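Local coordinates for protein 2-dehydropantoate 2-reductase (Geobacter metallireducens, PDB 3HN2) that probably catalyses the NADPH-dependent reduction of ketopantoate to pantoate, a step in the biosynthesis of pantothenate, at residues Gly14-Ala19 with Val46-Gly51; Ala19-Ser24 with Ala163-Gln168. One frame throughout, in Å; residues are numbered along the deposited sequence.

Contact 1: Gly14-Ala19 with Val46-Gly51; sequences GLYYGA and VFSING
The ring of Tyr16 turns its edge to the 46-51 segment: Val46 CG1 and Ser48 OG both lie close to the ring plane, CG1 at 4.2 Å from Tyr16 CD1 and OG at 4.1 Å from Tyr16 CE1. His140, on the neighbouring strand 137-140, is stacked with the same ring. Tyr16 in turn sets its CD2 3.7 Å above one face of the Tyr17 ring, towards its rim. The Tyr16 ring reaches the strand because CG stands anti to the backbone N (chi1 174°), which carries it off the flank of the helix. Val46 forks beside the ring edge: one methyl, CG1, goes to the tyrosine, while the other, CG2, meets the methyl of Ala19, one helical turn further on, with 3.8 Å between Val46 CG2 and Ala19 CB. The helix and the strand run almost perpendicular, at 92°, with axes 10.2 Å apart, a spacing bridged by these side chains. Gly14 at the start of the helix is probably the last glycine of the GxGxxG motif of a Rossmann-type dinucleotide fold, and the contact seats that first helix on the small sheet of strands 53-55, 44-48 and 137-140. Just past the strand, Asn50 OD1 accepts a hydrogen bond from Asn205 of the second subunit. The joint is thus buried and mainly apolar, held by van der Waals packing; the polar atom that 46-51 brings to the tyrosine edge, Ser48 OG, has a weak hydrogen bond to His140 ND1, so serine and tyrosine share this histidine as a neighbour.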
# COMPACT_ATOMS: atom_id res chain seq x y z
N GLY A 14 7.28 18.60 8.30
CA GLY A 14 6.97 19.96 8.70
C GLY A 14 7.06 20.93 7.53
O GLY A 14 6.23 21.84 7.40
N LEU A 15 8.07 20.72 6.69
CA LEU A 15 8.25 21.53 5.49
C LEU A 15 7.15 21.23 4.47
O LEU A 15 6.54 22.16 3.95
CB LEU A 15 9.63 21.29 4.87
CG LEU A 15 10.87 21.95 5.49
CD1 LEU A 15 12.11 21.51 4.74
CD2 LEU A 15 10.77 23.47 5.50
N TYR A 16 6.91 19.94 4.22
CA TYR A 16 5.90 19.49 3.25
C TYR A 16 4.51 20.02 3.55
O TYR A 16 3.85 20.54 2.65
CB TYR A 16 5.88 17.96 3.19
CG TYR A 16 4.77 17.37 2.34
CD1 TYR A 16 4.78 17.50 0.95
CD2 TYR A 16 3.71 16.67 2.92
CE1 TYR A 16 3.76 16.96 0.16
CE2 TYR A 16 2.69 16.12 2.14
CZ TYR A 16 2.72 16.27 0.77
OH TYR A 16 1.71 15.73 0.00
N TYR A 17 4.07 19.89 4.79
CA TYR A 17 2.75 20.37 5.19
C TYR A 17 2.66 21.89 5.22
O TYR A 17 1.65 22.46 4.81
CB TYR A 17 2.32 19.77 6.53
CG TYR A 17 1.95 18.31 6.45
CD1 TYR A 17 1.15 17.83 5.41
CD2 TYR A 17 2.40 17.41 7.41
CE1 TYR A 17 0.81 16.48 5.33
CE2 TYR A 17 2.06 16.06 7.34
CZ TYR A 17 1.27 15.60 6.30
OH TYR A 17 0.94 14.27 6.24
N GLY A 18 3.73 22.54 5.67
CA GLY A 18 3.80 24.00 5.69
C GLY A 18 3.81 24.61 4.30
O GLY A 18 3.22 25.68 4.08
N ALA A 19 4.48 23.94 3.36
CA ALA A 19 4.53 24.38 1.97
C ALA A 19 3.18 24.25 1.29
O ALA A 19 2.81 25.10 0.49
CB ALA A 19 5.58 23.60 1.20
N VAL A 46 9.45 21.75 -3.62
CA VAL A 46 8.76 20.52 -3.25
C VAL A 46 8.59 19.63 -4.47
O VAL A 46 7.97 20.02 -5.45
CB VAL A 46 7.38 20.79 -2.59
CG1 VAL A 46 6.64 19.48 -2.30
CG2 VAL A 46 7.56 21.56 -1.30
N PHE A 47 9.18 18.45 -4.41
CA PHE A 47 9.01 17.45 -5.45
C PHE A 47 8.02 16.41 -4.96
O PHE A 47 8.20 15.84 -3.88
CB PHE A 47 10.36 16.82 -5.82
CG PHE A 47 11.41 17.82 -6.21
CD1 PHE A 47 12.41 18.17 -5.32
CD2 PHE A 47 11.38 18.43 -7.47
CE1 PHE A 47 13.38 19.11 -5.67
CE2 PHE A 47 12.35 19.36 -7.83
CZ PHE A 47 13.35 19.71 -6.93
N SER A 48 6.96 16.20 -5.73
CA SER A 48 5.92 15.25 -5.36
C SER A 48 5.64 14.25 -6.46
O SER A 48 6.05 14.43 -7.61
CB SER A 48 4.62 15.98 -5.01
OG SER A 48 4.73 16.65 -3.77
N ILE A 49 4.93 13.19 -6.10
CA ILE A 49 4.34 12.28 -7.07
C ILE A 49 3.11 12.95 -7.68
O ILE A 49 2.68 12.61 -8.79
CB ILE A 49 3.96 10.94 -6.41
CG1 ILE A 49 3.32 11.18 -5.04
CG2 ILE A 49 5.20 10.06 -6.27
CD1 ILE A 49 2.35 10.10 -4.62
N ASN A 50 2.54 13.90 -6.94
CA ASN A 50 1.39 14.68 -7.37
C ASN A 50 1.78 15.98 -8.07
O ASN A 50 1.10 17.00 -7.92
CB ASN A 50 0.50 14.99 -6.16
CG ASN A 50 0.02 13.75 -5.43
OD1 ASN A 50 -0.02 12.65 -6.00
ND2 ASN A 50 -0.35 13.91 -4.16
N GLY A 51 2.88 15.94 -8.82
CA GLY A 51 3.38 17.12 -9.53
C GLY A 51 4.17 18.06 -8.63
O GLY A 51 3.72 18.41 -7.54

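Contact 2: Ala19-Ser24 with Ala163-Gln168; sequences ALLQRS and AAMFRQ
Met165 meets Leu21 first, its sulfur 3.8 Å from Leu21 CD2 and its CG 4.1 Å from the same methyl. The two side chains cross at about a right angle; CG anti to the backbone N (chi1 -176°) carries the Met165 thioether across the leucine tip, and the bend at the last torsion turns only the terminal CE. Phe166 follows on the neighbouring flank and takes the other branch of the leucine, with its CE1 4.3 Å from Leu21 CD1, the methyl approaching the ring obliquely. Leu21 is thus forked between two consecutive residues of the 163-168 helix. Each helix is the connection of a beta-alpha-beta crossover in the large sheet: helix 14-23 links strand 5-8 to strand 28-31, and helix 157-168 links strand 142-150 to strand 173-175. Val28 and Cys173, on strands of that sheet, touch Leu21 and Phe166 respectively. At Gln168 the backbone does the touching, its carbonyl O lying 4.1 Å from Ser24 CB. Ser24, where the first helix gives way to a turn, folds its hydroxyl back over that helix end, with OG 3.2 Å from Leu20 O and 3.1 Å from Leu21 O, two acceptors competing for one proton.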
# COMPACT_ATOMS: atom_id res chain seq x y z
N ALA A 19 4.48 23.94 3.36
CA ALA A 19 4.53 24.38 1.97
C ALA A 19 3.18 24.25 1.29
O ALA A 19 2.81 25.10 0.49
CB ALA A 19 5.58 23.60 1.20
N LEU A 20 2.44 23.19 1.63
CA LEU A 20 1.09 23.01 1.12
C LEU A 20 0.12 24.01 1.76
O LEU A 20 -0.81 24.49 1.10
CB LEU A 20 0.59 21.58 1.34
CG LEU A 20 1.25 20.41 0.59
CD1 LEU A 20 0.58 19.12 0.99
CD2 LEU A 20 1.21 20.58 -0.93
N LEU A 21 0.36 24.33 3.03
CA LEU A 21 -0.46 25.30 3.75
C LEU A 21 -0.38 26.71 3.17
O LEU A 21 -1.42 27.33 2.93
CB LEU A 21 -0.14 25.30 5.25
CG LEU A 21 -0.81 24.20 6.09
CD1 LEU A 21 -0.05 23.98 7.38
CD2 LEU A 21 -2.29 24.48 6.37
N GLN A 22 0.82 27.22 2.90
CA GLN A 22 0.94 28.55 2.29
C GLN A 22 0.62 28.58 0.79
O GLN A 22 0.25 29.63 0.27
CB GLN A 22 2.29 29.22 2.59
CG GLN A 22 3.43 28.90 1.65
CD GLN A 22 4.60 29.86 1.79
OE1 GLN A 22 4.97 30.54 0.83
NE2 GLN A 22 5.19 29.91 2.97
N ARG A 23 0.75 27.43 0.12
CA ARG A 23 0.41 27.31 -1.30
C ARG A 23 -1.08 27.57 -1.52
O ARG A 23 -1.47 28.06 -2.57
CB ARG A 23 0.79 25.93 -1.84
CG ARG A 23 1.03 25.87 -3.35
CD ARG A 23 -0.16 25.29 -4.11
NE ARG A 23 -0.42 23.89 -3.76
CZ ARG A 23 0.12 22.84 -4.38
NH1 ARG A 23 -0.19 21.61 -3.99
NH2 ARG A 23 0.97 23.01 -5.39
N SER A 24 -1.88 27.24 -0.51
CA SER A 24 -3.31 27.57 -0.50
C SER A 24 -3.61 28.84 0.31
O SER A 24 -4.75 29.07 0.72
CB SER A 24 -4.11 26.38 0.02
OG SER A 24 -3.61 25.97 1.27
N ALA A 163 -9.38 20.53 10.23
CA ALA A 163 -9.61 19.51 9.22
C ALA A 163 -9.96 20.12 7.87
O ALA A 163 -9.43 19.69 6.83
CB ALA A 163 -10.72 18.56 9.66
N ALA A 164 -10.83 21.13 7.89
CA ALA A 164 -11.22 21.88 6.70
C ALA A 164 -10.02 22.59 6.09
O ALA A 164 -9.80 22.54 4.88
CB ALA A 164 -12.32 22.87 7.02
N MET A 165 -9.23 23.23 6.96
CA MET A 165 -8.02 23.95 6.58
C MET A 165 -7.01 23.06 5.83
O MET A 165 -6.44 23.49 4.83
CB MET A 165 -7.37 24.59 7.81
CG MET A 165 -6.15 25.45 7.52
SD MET A 165 -5.01 25.46 8.90
CE MET A 165 -5.68 26.83 9.87
N PHE A 166 -6.81 21.84 6.33
CA PHE A 166 -5.94 20.87 5.64
C PHE A 166 -6.51 20.37 4.32
O PHE A 166 -5.78 20.29 3.34
CB PHE A 166 -5.61 19.68 6.53
CG PHE A 166 -4.48 19.93 7.49
CD1 PHE A 166 -3.17 20.04 7.03
CD2 PHE A 166 -4.72 20.05 8.85
CE1 PHE A 166 -2.12 20.27 7.91
CE2 PHE A 166 -3.68 20.28 9.74
CZ PHE A 166 -2.38 20.38 9.27
N ARG A 167 -7.81 20.05 4.30
CA ARG A 167 -8.50 19.57 3.09
C ARG A 167 -8.52 20.60 1.97
O ARG A 167 -8.42 20.24 0.79
CB ARG A 167 -9.92 19.10 3.41
CG ARG A 167 -9.99 17.74 4.12
CD ARG A 167 -11.42 17.21 4.21
NE ARG A 167 -12.29 18.06 5.03
CZ ARG A 167 -12.68 17.78 6.28
NH1 ARG A 167 -13.46 18.63 6.93
NH2 ARG A 167 -12.28 16.67 6.88
N GLN A 168 -8.63 21.88 2.34
CA GLN A 168 -8.50 23.01 1.42
C GLN A 168 -7.12 23.07 0.77
O GLN A 168 -6.97 23.52 -0.37
CB GLN A 168 -8.75 24.32 2.15
CG GLN A 168 -10.22 24.69 2.31
CD GLN A 168 -10.81 25.30 1.06
OE1 GLN A 168 -10.25 26.23 0.48
NE2 GLN A 168 -11.95 24.78 0.62

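Overall arrangement
From the N terminus the chain passes through strand 5-8 into helix 14-23, which both contacts use end to end: its first half in contact 1, its second in contact 2, with Ala19 common to the two. Contact 1 closes a short loop of 26 residues, through strand 28-31 and helix 36-41, back to strand 44-48. Contact 2 closes a far longer one of 138 residues, which takes in most of the nucleotide-binding-type domain before helix 157-168 arrives. The loops cross, since contact 1 opens before contact 2 but closes at 46-51, within the latter's span. Their centres are 11 Å apart, and together they tie the small three-stranded sheet and the late crossover helix to one early helix.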